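PDB 4YWE: putative aldehyde dehydrogenase from Burkholderia cenocepacia, which probably oxidises aldehydes to carboxylic acids with NAD or NADP as the electron acceptor, as other members of the aldehyde dehydrogenase family do. Local coordinates for residues Arg80-Val85 and Ala113-Phe118; Arg108-Ala113 and Pro160-Gly165; Pro262-Ala267 and Met398-Glu403; Ala419-Arg424 and Gly439-Asn444; Leu26-Val31 and Phe40-Arg45. All coordinates share one frame; numbering follows the deposited sequence.

Interaction 1: Arg80-Val85 and Ala113-Phe118; sequences RLSARV and ALARYF
L81 and F118 meet where helices 71-87 and 104-124 run side by side in opposite directions, their local axes 8.1 Å apart at 168°. Outward from CB, the first leucine atom to touch is CG, 3.7 Å from F118 CD2 at the ring's rim; beyond it the CD2 methyl sits 3.6 Å from the centroid of the F118 ring. That methyl stands almost on the ring normal, 14° off it, which makes a CH-pi contact over the face. V85 approaches the same ring differently, CG2 lying near the ring plane beside F118 CD2, while its CG1 branch packs 3.8 Å from A115 CB and equally close to L114 CD2. One polar bond interrupts this apolar seam: S82 OG donates to A115 O at 2.8 Å. With OG turned away from its own backbone N (chi1 177°), the hydroxyl reaches across to a carbonyl of the other helix, where the backbones come closest, S82 CA to A115 CA 4.6 Å. S82 and A115 at the close approach, flanked by L81, V85 and F118, make a close antiparallel pair of helices in the aldehyde dehydrogenase fold, beside helix 188-200, whose L196 and A200 pack on L81.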
# COMPACT_ATOMS: atom_id res chain seq x y z
N ARG A 80 -5.50 -15.07 21.55
CA ARG A 80 -5.83 -15.98 22.64
C ARG A 80 -6.49 -17.24 22.10
O ARG A 80 -6.19 -18.35 22.54
CB ARG A 80 -6.74 -15.30 23.67
CG ARG A 80 -6.02 -14.38 24.63
CD ARG A 80 -6.92 -13.94 25.77
NE ARG A 80 -7.98 -13.04 25.33
CZ ARG A 80 -7.86 -11.71 25.28
NH1 ARG A 80 -6.73 -11.14 25.66
NH2 ARG A 80 -8.87 -10.97 24.86
N LEU A 81 -7.38 -17.06 21.13
CA LEU A 81 -8.05 -18.18 20.47
C LEU A 81 -7.03 -19.05 19.75
O LEU A 81 -7.13 -20.28 19.77
CB LEU A 81 -9.11 -17.67 19.49
CG LEU A 81 -9.81 -18.72 18.62
CD1 LEU A 81 -10.42 -19.81 19.49
CD2 LEU A 81 -10.87 -18.06 17.75
N SER A 82 -6.05 -18.41 19.13
CA SER A 82 -4.97 -19.11 18.45
C SER A 82 -4.23 -20.05 19.40
O SER A 82 -3.92 -21.19 19.06
CB SER A 82 -3.99 -18.12 17.83
OG SER A 82 -2.90 -18.78 17.22
N ALA A 83 -3.96 -19.56 20.61
CA ALA A 83 -3.25 -20.34 21.62
C ALA A 83 -4.13 -21.48 22.13
O ALA A 83 -3.63 -22.58 22.39
CB ALA A 83 -2.80 -19.45 22.77
N ARG A 84 -5.42 -21.22 22.29
CA ARG A 84 -6.36 -22.23 22.75
C ARG A 84 -6.44 -23.38 21.75
O ARG A 84 -6.45 -24.55 22.13
CB ARG A 84 -7.75 -21.63 22.97
CG ARG A 84 -7.84 -20.65 24.13
CD ARG A 84 -7.57 -21.33 25.47
NE ARG A 84 -8.55 -22.37 25.77
CZ ARG A 84 -8.24 -23.65 25.95
NH1 ARG A 84 -6.98 -24.05 25.86
NH2 ARG A 84 -9.19 -24.53 26.22
N VAL A 85 -6.50 -23.04 20.46
CA VAL A 85 -6.55 -24.04 19.40
C VAL A 85 -5.27 -24.87 19.39
O VAL A 85 -5.32 -26.10 19.28
CB VAL A 85 -6.77 -23.37 18.02
CG1 VAL A 85 -6.62 -24.39 16.90
CG2 VAL A 85 -8.14 -22.72 17.97
N ALA A 113 -3.10 -25.51 11.19
CA ALA A 113 -3.40 -24.47 10.22
C ALA A 113 -4.47 -23.53 10.76
O ALA A 113 -4.40 -22.31 10.56
CB ALA A 113 -3.86 -25.09 8.91
N LEU A 114 -5.45 -24.10 11.45
CA LEU A 114 -6.51 -23.32 12.09
C LEU A 114 -5.93 -22.32 13.08
O LEU A 114 -6.34 -21.16 13.13
CB LEU A 114 -7.50 -24.25 12.80
CG LEU A 114 -8.59 -23.56 13.62
CD1 LEU A 114 -9.44 -22.67 12.73
CD2 LEU A 114 -9.46 -24.59 14.33
N ALA A 115 -4.96 -22.78 13.87
CA ALA A 115 -4.29 -21.92 14.84
C ALA A 115 -3.46 -20.85 14.14
O ALA A 115 -3.32 -19.73 14.63
CB ALA A 115 -3.42 -22.74 15.77
N ARG A 116 -2.90 -21.20 12.98
CA ARG A 116 -2.07 -20.29 12.22
C ARG A 116 -2.91 -19.17 11.61
O ARG A 116 -2.49 -18.02 11.57
CB ARG A 116 -1.29 -21.04 11.14
CG ARG A 116 -0.44 -20.15 10.24
CD ARG A 116 0.47 -19.23 11.03
NE ARG A 116 1.21 -18.32 10.16
CZ ARG A 116 1.72 -17.15 10.55
NH1 ARG A 116 1.56 -16.73 11.80
NH2 ARG A 116 2.38 -16.39 9.68
N TYR A 117 -4.11 -19.53 11.14
CA TYR A 117 -5.05 -18.54 10.62
C TYR A 117 -5.36 -17.47 11.67
O TYR A 117 -5.29 -16.27 11.39
CB TYR A 117 -6.34 -19.21 10.16
CG TYR A 117 -6.28 -19.75 8.75
CD1 TYR A 117 -6.00 -18.92 7.67
CD2 TYR A 117 -6.53 -21.09 8.49
CE1 TYR A 117 -5.95 -19.41 6.39
CE2 TYR A 117 -6.49 -21.60 7.21
CZ TYR A 117 -6.19 -20.75 6.16
OH TYR A 117 -6.15 -21.25 4.88
N PHE A 118 -5.70 -17.92 12.87
CA PHE A 118 -6.06 -17.01 13.95
C PHE A 118 -4.86 -16.19 14.40
O PHE A 118 -5.00 -15.01 14.72
CB PHE A 118 -6.66 -17.78 15.12
CG PHE A 118 -8.03 -18.35 14.84
CD1 PHE A 118 -8.93 -17.65 14.06
CD2 PHE A 118 -8.41 -19.58 15.35
CE1 PHE A 118 -10.19 -18.16 13.79
CE2 PHE A 118 -9.66 -20.10 15.09
CZ PHE A 118 -10.55 -19.39 14.30

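Interaction 2: Arg108-Ala113 and Pro160-Gly165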
# COMPACT_ATOMS: atom_id res chain seq x y z
N ARG A 108 -4.35 -33.41 12.22
CA ARG A 108 -3.52 -32.62 13.11
C ARG A 108 -2.99 -31.38 12.40
O ARG A 108 -2.91 -30.30 12.99
CB ARG A 108 -2.35 -33.47 13.64
CG ARG A 108 -1.39 -32.70 14.54
CD ARG A 108 -0.32 -33.60 15.13
NE ARG A 108 -0.86 -34.54 16.11
CZ ARG A 108 -1.11 -35.82 15.87
NH1 ARG A 108 -0.86 -36.33 14.67
NH2 ARG A 108 -1.60 -36.59 16.83
N ALA A 109 -2.65 -31.54 11.12
CA ALA A 109 -2.14 -30.44 10.32
C ALA A 109 -3.22 -29.38 10.12
O ALA A 109 -2.93 -28.18 10.10
CB ALA A 109 -1.64 -30.94 8.98
N ASP A 110 -4.47 -29.83 9.98
CA ASP A 110 -5.60 -28.92 9.82
C ASP A 110 -5.79 -28.04 11.05
O ASP A 110 -6.04 -26.84 10.93
CB ASP A 110 -6.88 -29.71 9.55
CG ASP A 110 -6.98 -30.20 8.11
OD1 ASP A 110 -5.99 -30.04 7.36
OD2 ASP A 110 -8.04 -30.74 7.74
N ALA A 111 -5.66 -28.65 12.23
CA ALA A 111 -5.80 -27.92 13.48
C ALA A 111 -4.67 -26.91 13.65
O ALA A 111 -4.89 -25.81 14.15
CB ALA A 111 -5.83 -28.89 14.65
N ALA A 112 -3.47 -27.29 13.24
CA ALA A 112 -2.32 -26.40 13.30
C ALA A 112 -2.51 -25.23 12.35
O ALA A 112 -2.13 -24.10 12.66
CB ALA A 112 -1.04 -27.16 12.98
N ALA A 113 -3.10 -25.51 11.19
CA ALA A 113 -3.40 -24.47 10.22
C ALA A 113 -4.47 -23.53 10.76
O ALA A 113 -4.40 -22.31 10.56
CB ALA A 113 -3.86 -25.09 8.91
N PRO A 160 -13.26 -28.64 7.40
CA PRO A 160 -14.07 -27.84 8.32
C PRO A 160 -13.28 -26.78 9.08
O PRO A 160 -13.65 -25.61 9.04
CB PRO A 160 -14.63 -28.90 9.28
CG PRO A 160 -14.68 -30.14 8.47
CD PRO A 160 -13.46 -30.08 7.60
N MET A 161 -12.20 -27.18 9.75
CA MET A 161 -11.41 -26.25 10.55
C MET A 161 -10.64 -25.24 9.71
O MET A 161 -10.63 -24.05 10.01
CB MET A 161 -10.44 -27.01 11.45
CG MET A 161 -11.07 -27.61 12.70
SD MET A 161 -9.83 -28.31 13.81
CE MET A 161 -9.09 -29.56 12.76
N GLN A 162 -9.98 -25.72 8.66
CA GLN A 162 -9.13 -24.86 7.84
C GLN A 162 -9.92 -23.75 7.16
O GLN A 162 -9.51 -22.59 7.15
CB GLN A 162 -8.38 -25.68 6.79
CG GLN A 162 -7.24 -26.51 7.34
CD GLN A 162 -6.00 -26.42 6.48
OE1 GLN A 162 -5.63 -25.33 6.03
NE2 GLN A 162 -5.35 -27.55 6.24
N ILE A 163 -11.06 -24.11 6.59
CA ILE A 163 -11.89 -23.16 5.86
C ILE A 163 -12.62 -22.24 6.84
O ILE A 163 -12.83 -21.06 6.55
CB ILE A 163 -12.86 -23.90 4.92
CG1 ILE A 163 -12.05 -24.70 3.90
CG2 ILE A 163 -13.79 -22.92 4.22
CD1 ILE A 163 -12.85 -25.70 3.12
N PHE A 164 -13.00 -22.78 8.00
CA PHE A 164 -13.55 -21.96 9.08
C PHE A 164 -12.52 -20.90 9.48
O PHE A 164 -12.86 -19.74 9.66
CB PHE A 164 -13.92 -22.82 10.28
CG PHE A 164 -14.53 -22.06 11.42
CD1 PHE A 164 -13.74 -21.52 12.42
CD2 PHE A 164 -15.91 -21.89 11.50
CE1 PHE A 164 -14.30 -20.82 13.48
CE2 PHE A 164 -16.48 -21.19 12.55
CZ PHE A 164 -15.67 -20.66 13.54
N GLY A 165 -11.27 -21.33 9.60
CA GLY A 165 -10.20 -20.45 10.01
C GLY A 165 -9.91 -19.31 9.06
O GLY A 165 -9.67 -18.18 9.49
O HOH W 1 -9.95 -29.26 8.41
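D110 and Q162 lie where helices 104-124 and 160-174 run nearly parallel, their local axes 8.2 Å apart and only 14° from alignment, with D110 CA and Q162 CA 5.7 Å from each other. Between these two residues passes a nearly straight hydrogen bond, Q162 NE2 to D110 OD1 at 2.8 Å with an angle of 170° at the hydrogen. The oxygen lies in the plane of the glutamine amide, yet the N-H comes down on the carboxylate from above its plane, and the two flat groups stand 73° apart. A bend at chi2 of the glutamine carries the amide back toward helix 104-124 and sets OE1 3.4 Å from A113 CB. The other carboxylate oxygen, D110 OD2, forms a salt bridge with K102 and takes a bond from a water 2.5 Å away, which has a weak, long link to M161 N. Two partners on OD2 and one on OD1 thus hold this buried carboxylate, and the nearby lysine would be expected to favour its charged form. Beside it, M161 turns at chi3 and lays its CE methyl against A111, 3.6 Å from A111 N and 3.8 Å from A111 CB. An amide-carboxylate hydrogen bond beside a methionine-alanine contact joins the two parallel helices, and helix 160-174 follows the long strand 139-155 after a short loop, in the strand-to-helix order of the Rossmann-type nucleotide-binding domain of aldehyde dehydrogenases.

Interaction 3: Pro262-Ala267 and Met398-Glu403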
# COMPACT_ATOMS: atom_id res chain seq x y z
N PRO A 262 -3.83 -28.41 -12.61
CA PRO A 262 -2.81 -29.18 -13.32
C PRO A 262 -1.40 -29.07 -12.71
O PRO A 262 -1.01 -28.02 -12.21
CB PRO A 262 -2.83 -28.56 -14.71
CG PRO A 262 -3.13 -27.12 -14.45
CD PRO A 262 -4.02 -27.08 -13.22
N GLN A 263 -0.67 -30.18 -12.77
CA GLN A 263 0.76 -30.18 -12.48
C GLN A 263 1.52 -30.26 -13.80
O GLN A 263 1.35 -31.21 -14.56
CB GLN A 263 1.13 -31.37 -11.59
CG GLN A 263 0.44 -31.39 -10.24
CD GLN A 263 1.28 -30.77 -9.14
OE1 GLN A 263 2.11 -29.90 -9.39
NE2 GLN A 263 1.07 -31.23 -7.91
N ILE A 264 2.34 -29.25 -14.08
CA ILE A 264 3.06 -29.19 -15.35
C ILE A 264 4.53 -29.56 -15.15
O ILE A 264 5.28 -28.85 -14.48
CB ILE A 264 2.94 -27.79 -15.98
CG1 ILE A 264 1.47 -27.36 -16.03
CG2 ILE A 264 3.54 -27.79 -17.38
CD1 ILE A 264 1.27 -25.91 -16.44
N VAL A 265 4.93 -30.69 -15.75
CA VAL A 265 6.29 -31.19 -15.58
C VAL A 265 7.06 -31.18 -16.90
O VAL A 265 6.61 -31.75 -17.90
CB VAL A 265 6.29 -32.61 -14.98
CG1 VAL A 265 7.71 -33.06 -14.69
CG2 VAL A 265 5.44 -32.65 -13.72
N PHE A 266 8.23 -30.54 -16.89
CA PHE A 266 9.09 -30.50 -18.07
C PHE A 266 10.24 -31.50 -17.95
O PHE A 266 10.51 -32.03 -16.87
CB PHE A 266 9.65 -29.09 -18.29
CG PHE A 266 8.62 -28.11 -18.77
CD1 PHE A 266 7.75 -27.51 -17.88
CD2 PHE A 266 8.52 -27.80 -20.11
CE1 PHE A 266 6.81 -26.61 -18.32
CE2 PHE A 266 7.57 -26.90 -20.56
CZ PHE A 266 6.71 -26.30 -19.66
N ALA A 267 10.92 -31.74 -19.07
CA ALA A 267 11.99 -32.74 -19.13
C ALA A 267 13.19 -32.38 -18.25
O ALA A 267 13.96 -33.25 -17.86
CB ALA A 267 12.44 -32.94 -20.57
N MET A 398 -1.32 -37.07 -18.93
CA MET A 398 -1.26 -36.91 -20.37
C MET A 398 -0.00 -36.13 -20.74
O MET A 398 0.60 -35.49 -19.88
CB MET A 398 -2.50 -36.20 -20.90
CG MET A 398 -2.63 -34.76 -20.42
SD MET A 398 -4.24 -34.03 -20.77
CE MET A 398 -5.26 -34.89 -19.58
N ARG A 399 0.39 -36.17 -22.01
CA ARG A 399 1.62 -35.53 -22.44
C ARG A 399 1.38 -34.22 -23.20
O ARG A 399 0.27 -33.94 -23.65
CB ARG A 399 2.43 -36.48 -23.33
CG ARG A 399 1.77 -36.82 -24.65
CD ARG A 399 2.63 -37.75 -25.49
NE ARG A 399 2.15 -37.87 -26.86
CZ ARG A 399 2.80 -38.50 -27.83
NH1 ARG A 399 3.97 -39.07 -27.59
NH2 ARG A 399 2.28 -38.55 -29.05
N PHE A 400 2.44 -33.41 -23.31
CA PHE A 400 2.41 -32.21 -24.15
C PHE A 400 3.75 -32.06 -24.86
O PHE A 400 4.78 -32.54 -24.38
CB PHE A 400 2.08 -30.96 -23.33
CG PHE A 400 3.12 -30.59 -22.31
CD1 PHE A 400 4.22 -29.82 -22.66
CD2 PHE A 400 2.98 -30.97 -20.98
CE1 PHE A 400 5.17 -29.47 -21.72
CE2 PHE A 400 3.93 -30.63 -20.04
CZ PHE A 400 5.03 -29.87 -20.41
N VAL A 401 3.75 -31.37 -26.00
CA VAL A 401 4.95 -31.26 -26.82
C VAL A 401 5.77 -30.02 -26.45
O VAL A 401 7.00 -30.09 -26.42
CB VAL A 401 4.59 -31.25 -28.33
CG1 VAL A 401 3.60 -30.14 -28.66
CG2 VAL A 401 5.84 -31.14 -29.19
N ASP A 402 5.11 -28.91 -26.16
CA ASP A 402 5.81 -27.66 -25.88
C ASP A 402 5.08 -26.80 -24.85
O ASP A 402 4.06 -27.20 -24.31
CB ASP A 402 6.01 -26.87 -27.18
CG ASP A 402 4.72 -26.63 -27.94
OD1 ASP A 402 3.63 -26.68 -27.32
OD2 ASP A 402 4.79 -26.39 -29.16
N GLU A 403 5.62 -25.61 -24.60
CA GLU A 403 5.03 -24.68 -23.64
C GLU A 403 3.62 -24.26 -24.06
O GLU A 403 2.73 -24.16 -23.22
CB GLU A 403 5.91 -23.44 -23.48
CG GLU A 403 7.27 -23.70 -22.84
CD GLU A 403 8.03 -22.42 -22.55
OE1 GLU A 403 7.40 -21.35 -22.52
OE2 GLU A 403 9.26 -22.50 -22.34
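A T-shaped aromatic pair, F266 with F400, marks the ends of two strands of the parallel part of a mixed sheet, 261-265 and 394-400, which are separated in it by strand 293-299. The edge of F400 points at the face of F266, with ring centroids 5.2 Å apart and planes at 71°. F400 CZ stands over the centre of the F266 ring, 3.9 Å above its plane, while F400 CE1 approaches F266 CE2 to 3.7 Å. CG of F400 takes the crowded position between its backbone N and carbonyl carbon (chi1 66°), which sends the ring across the intervening strand. Its far rim also meets the other strand directly: F400 CZ lies 3.5 Å from V265 O, and F400 CE2 is 3.9 Å from I264 CG2. E403 adds its aliphatic part, CG lying 3.9 Å from F266 CE2, while its carboxylate points away from the ring to salt bridges with R431 and R428. D402 caps the start of the helix that follows, its OD1 bonded to E405 N. F400 is backed by L297 of strand 293-299 and by A406 and L409 of helix 403-410, and F266 packs against L432 of helix 426-435, so the pair lies at the C-terminal ends of these inner strands, against both helices.

Interaction 4: Ala419-Arg424 and Gly439-Asn444; sequences AGIWTR and GQVFIN
A419-W422 and Q440-I443 form a parallel ladder, its strands 4.7 Å apart and 20° from alignment. The tight part is the backbone seam. A419 N bonds to Q440 O, F442 N to A419 O (2.8 Å), I421 N to F442 O (2.7 Å) and N444 N to I421 O (2.7 Å), the last three nearly straight. On the face carrying A419, I421, V441 and I443, I421 CD1 rests on V441 CG1 at 3.7 Å, with L432 and L436 behind the isoleucine. At the far end, where N444 is partly exposed, the bonds are longer and bent: the asparagine turns its amide back, OD1 accepting from T423 N at 3.1 Å in the carbonyl plane and ND2 donating to T423 O at 3.2 Å. Packing there stays close, since W422 lays the face of its six-membered ring on N444, whose CA makes a CH-pi contact 3.9 Å from the centroid; its NE1 is held by Q263. On its other edge strand 440-443 pairs with a parallel strand of the third subunit. The amide bonds of N444 to T423 N and O appear to extend the backbone pairing beyond this beta-alpha-beta ladder, whose sheet crosses the subunit interface.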
# COMPACT_ATOMS: atom_id res chain seq x y z
N ALA A 419 -2.19 -23.83 -10.03
CA ALA A 419 -1.36 -24.53 -11.00
C ALA A 419 0.06 -24.73 -10.46
O ALA A 419 0.60 -23.85 -9.80
CB ALA A 419 -1.33 -23.78 -12.32
N GLY A 420 0.64 -25.88 -10.76
CA GLY A 420 2.01 -26.18 -10.36
C GLY A 420 2.95 -26.29 -11.55
O GLY A 420 2.61 -26.92 -12.55
N ILE A 421 4.12 -25.68 -11.43
CA ILE A 421 5.11 -25.70 -12.50
C ILE A 421 6.39 -26.40 -12.03
O ILE A 421 7.00 -25.99 -11.04
CB ILE A 421 5.44 -24.28 -12.99
CG1 ILE A 421 4.19 -23.61 -13.56
CG2 ILE A 421 6.55 -24.32 -14.03
CD1 ILE A 421 4.41 -22.17 -13.96
N TRP A 422 6.79 -27.44 -12.74
CA TRP A 422 8.02 -28.15 -12.41
C TRP A 422 9.02 -28.09 -13.56
O TRP A 422 8.88 -28.79 -14.56
CB TRP A 422 7.72 -29.61 -12.04
CG TRP A 422 6.85 -29.74 -10.83
CD1 TRP A 422 5.48 -29.79 -10.81
CD2 TRP A 422 7.27 -29.84 -9.47
NE1 TRP A 422 5.04 -29.91 -9.51
CE2 TRP A 422 6.12 -29.94 -8.67
CE3 TRP A 422 8.53 -29.84 -8.84
CZ2 TRP A 422 6.17 -30.06 -7.28
CZ3 TRP A 422 8.58 -29.96 -7.46
CH2 TRP A 422 7.41 -30.06 -6.70
N THR A 423 10.04 -27.25 -13.40
CA THR A 423 11.10 -27.09 -14.39
C THR A 423 12.27 -26.32 -13.78
O THR A 423 12.10 -25.57 -12.82
CB THR A 423 10.60 -26.34 -15.64
OG1 THR A 423 11.69 -26.16 -16.56
CG2 THR A 423 10.03 -24.98 -15.27
N ARG A 424 13.46 -26.52 -14.34
CA ARG A 424 14.65 -25.83 -13.83
C ARG A 424 14.86 -24.49 -14.52
O ARG A 424 15.54 -23.61 -13.98
CB ARG A 424 15.89 -26.71 -14.01
CG ARG A 424 16.08 -27.76 -12.94
CD ARG A 424 17.32 -28.59 -13.19
NE ARG A 424 17.49 -29.66 -12.21
CZ ARG A 424 17.08 -30.91 -12.38
NH1 ARG A 424 16.48 -31.26 -13.50
NH2 ARG A 424 17.28 -31.81 -11.42
N GLY A 439 -5.56 -18.56 -9.54
CA GLY A 439 -5.35 -17.66 -8.43
C GLY A 439 -3.97 -17.83 -7.84
O GLY A 439 -3.37 -16.87 -7.34
N GLN A 440 -3.46 -19.06 -7.90
CA GLN A 440 -2.13 -19.36 -7.38
C GLN A 440 -1.30 -20.17 -8.38
O GLN A 440 -1.81 -21.08 -9.03
CB GLN A 440 -2.23 -20.14 -6.07
CG GLN A 440 -2.74 -19.33 -4.89
CD GLN A 440 -2.85 -20.15 -3.62
OE1 GLN A 440 -2.88 -21.38 -3.67
NE2 GLN A 440 -2.90 -19.47 -2.48
N VAL A 441 -0.02 -19.82 -8.49
CA VAL A 441 0.91 -20.60 -9.29
C VAL A 441 2.10 -20.99 -8.41
O VAL A 441 2.73 -20.13 -7.79
CB VAL A 441 1.38 -19.83 -10.54
CG1 VAL A 441 2.36 -20.68 -11.33
CG2 VAL A 441 0.19 -19.45 -11.40
N PHE A 442 2.40 -22.28 -8.35
CA PHE A 442 3.51 -22.76 -7.54
C PHE A 442 4.66 -23.24 -8.41
O PHE A 442 4.46 -24.04 -9.32
CB PHE A 442 3.04 -23.88 -6.60
CG PHE A 442 2.01 -23.44 -5.60
CD1 PHE A 442 2.40 -22.89 -4.39
CD2 PHE A 442 0.66 -23.59 -5.86
CE1 PHE A 442 1.46 -22.48 -3.46
CE2 PHE A 442 -0.29 -23.19 -4.94
CZ PHE A 442 0.11 -22.63 -3.74
N ILE A 443 5.85 -22.73 -8.13
CA ILE A 443 7.03 -23.08 -8.90
C ILE A 443 7.90 -24.06 -8.12
O ILE A 443 8.41 -23.73 -7.04
CB ILE A 443 7.84 -21.83 -9.29
CG1 ILE A 443 7.00 -20.92 -10.19
CG2 ILE A 443 9.14 -22.22 -9.98
CD1 ILE A 443 7.72 -19.69 -10.67
N ASN A 444 8.04 -25.27 -8.67
CA ASN A 444 8.83 -26.34 -8.06
C ASN A 444 8.34 -26.66 -6.64
O ASN A 444 9.13 -27.01 -5.76
CB ASN A 444 10.31 -25.99 -8.06
CG ASN A 444 10.90 -25.96 -9.46
OD1 ASN A 444 10.46 -26.70 -10.34
ND2 ASN A 444 11.89 -25.10 -9.68

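Interaction 5: Leu26-Val31 and Phe40-Arg45; sequences LETIPV and FATIAR
E27 and R45 close the open end of the antiparallel hairpin 28-33/38-44. R45 N donates to E27 O at 2.9 Å, and one water joins E27 N to R45 O, satisfying the glutamate's backbone. Further in, the pair I29-I43 is hydrogen-bonded both ways, I29 N to I43 O at 2.7 Å and I43 N to I29 O at 2.8 Å. A classic beta bulge follows: F40 and A41 both face V31, whose N donates to A41 O at 2.6 Å while its O accepts from F40 N at 2.9 Å. V31 CG1 meets the ring of F40, CZ 3.6 Å away, and V31 CG2 touches I43 CG2. E27 OE2 is 3.4 Å from R45 NH1 but well out of the guanidinium plane, so the attraction is of charge alone; NH1 donates instead to a second water, bonded to T28 O. R45 NH2 has a salt bridge to E216. With CG anti to the backbone N (chi1 -177°), the arginine runs extended to NE beside E27. A backbone bond and two waters thus hold the hairpin end, the out-of-plane charge pair adding a weaker tie, while the bulge lies next to V32 and D99, ligands of the bound calcium.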
# COMPACT_ATOMS: atom_id res chain seq x y z
N LEU A 26 -36.83 -28.82 16.80
CA LEU A 26 -36.43 -29.95 17.64
C LEU A 26 -36.17 -31.25 16.88
O LEU A 26 -36.56 -32.32 17.33
CB LEU A 26 -37.50 -30.20 18.71
CG LEU A 26 -37.84 -29.02 19.63
CD1 LEU A 26 -39.03 -29.37 20.52
CD2 LEU A 26 -36.64 -28.62 20.47
N GLU A 27 -35.51 -31.15 15.73
CA GLU A 27 -35.13 -32.35 14.98
C GLU A 27 -33.61 -32.43 14.82
O GLU A 27 -32.91 -31.43 14.96
CB GLU A 27 -35.82 -32.38 13.61
CG GLU A 27 -37.31 -32.66 13.69
CD GLU A 27 -37.94 -32.86 12.32
OE1 GLU A 27 -38.92 -33.63 12.23
OE2 GLU A 27 -37.45 -32.26 11.34
N THR A 28 -33.11 -33.63 14.53
CA THR A 28 -31.67 -33.86 14.50
C THR A 28 -31.19 -34.48 13.19
O THR A 28 -31.98 -35.00 12.40
CB THR A 28 -31.22 -34.78 15.65
OG1 THR A 28 -31.88 -36.04 15.54
CG2 THR A 28 -31.56 -34.15 17.00
N ILE A 29 -29.88 -34.42 12.98
CA ILE A 29 -29.23 -35.05 11.83
C ILE A 29 -28.12 -35.96 12.33
O ILE A 29 -27.30 -35.55 13.15
CB ILE A 29 -28.68 -33.99 10.85
CG1 ILE A 29 -29.79 -33.05 10.39
CG2 ILE A 29 -28.01 -34.66 9.65
CD1 ILE A 29 -29.30 -31.88 9.56
N PRO A 30 -28.08 -37.21 11.84
CA PRO A 30 -27.06 -38.18 12.26
C PRO A 30 -25.64 -37.79 11.82
O PRO A 30 -25.44 -37.35 10.69
CB PRO A 30 -27.50 -39.48 11.57
CG PRO A 30 -28.95 -39.29 11.27
CD PRO A 30 -29.10 -37.83 10.97
N VAL A 31 -24.68 -37.96 12.72
CA VAL A 31 -23.27 -37.75 12.40
C VAL A 31 -22.61 -39.11 12.17
O VAL A 31 -22.63 -39.97 13.05
CB VAL A 31 -22.55 -36.97 13.51
CG1 VAL A 31 -21.09 -36.77 13.16
CG2 VAL A 31 -23.23 -35.63 13.74
N PHE A 40 -22.45 -41.97 15.17
CA PHE A 40 -21.88 -41.92 16.52
C PHE A 40 -22.29 -40.64 17.25
O PHE A 40 -22.00 -40.48 18.44
CB PHE A 40 -20.36 -42.03 16.47
CG PHE A 40 -19.68 -40.88 15.78
CD1 PHE A 40 -19.52 -40.87 14.40
CD2 PHE A 40 -19.18 -39.81 16.51
CE1 PHE A 40 -18.89 -39.81 13.77
CE2 PHE A 40 -18.55 -38.75 15.89
CZ PHE A 40 -18.41 -38.75 14.51
N ALA A 41 -22.95 -39.73 16.54
CA ALA A 41 -23.39 -38.47 17.13
C ALA A 41 -24.55 -37.87 16.34
O ALA A 41 -24.94 -38.40 15.30
CB ALA A 41 -22.23 -37.49 17.20
N THR A 42 -25.09 -36.77 16.84
CA THR A 42 -26.17 -36.06 16.16
C THR A 42 -25.94 -34.55 16.21
O THR A 42 -25.36 -34.03 17.16
CB THR A 42 -27.55 -36.37 16.79
OG1 THR A 42 -27.53 -36.03 18.18
CG2 THR A 42 -27.91 -37.84 16.62
N ILE A 43 -26.41 -33.85 15.18
CA ILE A 43 -26.38 -32.40 15.16
C ILE A 43 -27.79 -31.86 15.02
O ILE A 43 -28.69 -32.57 14.56
CB ILE A 43 -25.48 -31.86 14.03
CG1 ILE A 43 -25.89 -32.48 12.69
CG2 ILE A 43 -24.02 -32.14 14.33
CD1 ILE A 43 -25.05 -32.01 11.52
N ALA A 44 -27.99 -30.61 15.43
CA ALA A 44 -29.29 -29.96 15.30
C ALA A 44 -29.64 -29.73 13.83
O ALA A 44 -28.83 -29.22 13.06
CB ALA A 44 -29.30 -28.64 16.06
N ARG A 45 -30.86 -30.11 13.46
CA ARG A 45 -31.34 -29.87 12.10
C ARG A 45 -31.86 -28.44 11.99
O ARG A 45 -33.05 -28.17 12.20
CB ARG A 45 -32.44 -30.87 11.73
CG ARG A 45 -32.96 -30.73 10.31
CD ARG A 45 -33.98 -31.80 9.98
NE ARG A 45 -34.49 -31.67 8.62
CZ ARG A 45 -35.33 -32.53 8.04
NH1 ARG A 45 -35.74 -33.60 8.71
NH2 ARG A 45 -35.74 -32.32 6.80
O HOH W 2 -35.30 -29.06 13.70
O HOH W 3 -34.58 -34.92 11.11

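How the interactions relate
Interactions 1 and 2 form one continuous block: they share A113 and helix 104-124, their centres are about 9 Å apart, and L114 CD1 of the first comes within 3.3 Å of M161 O of the second. Interactions 3 and 4 are joined through neighbouring strands 261-265 and 418-422 of another sheet, with I264 O 2.7 Å from W422 N, a probable hydrogen bond. Interaction 5 lies on the opposite side of the chain's centre from interactions 3 and 4, about 43 Å from interaction 4 between centres, and touches the calcium site. The predicted active-site residue E256 is near both groups, its side chain about 12 Å from that of Q162 and about 9 Å from that of Q440.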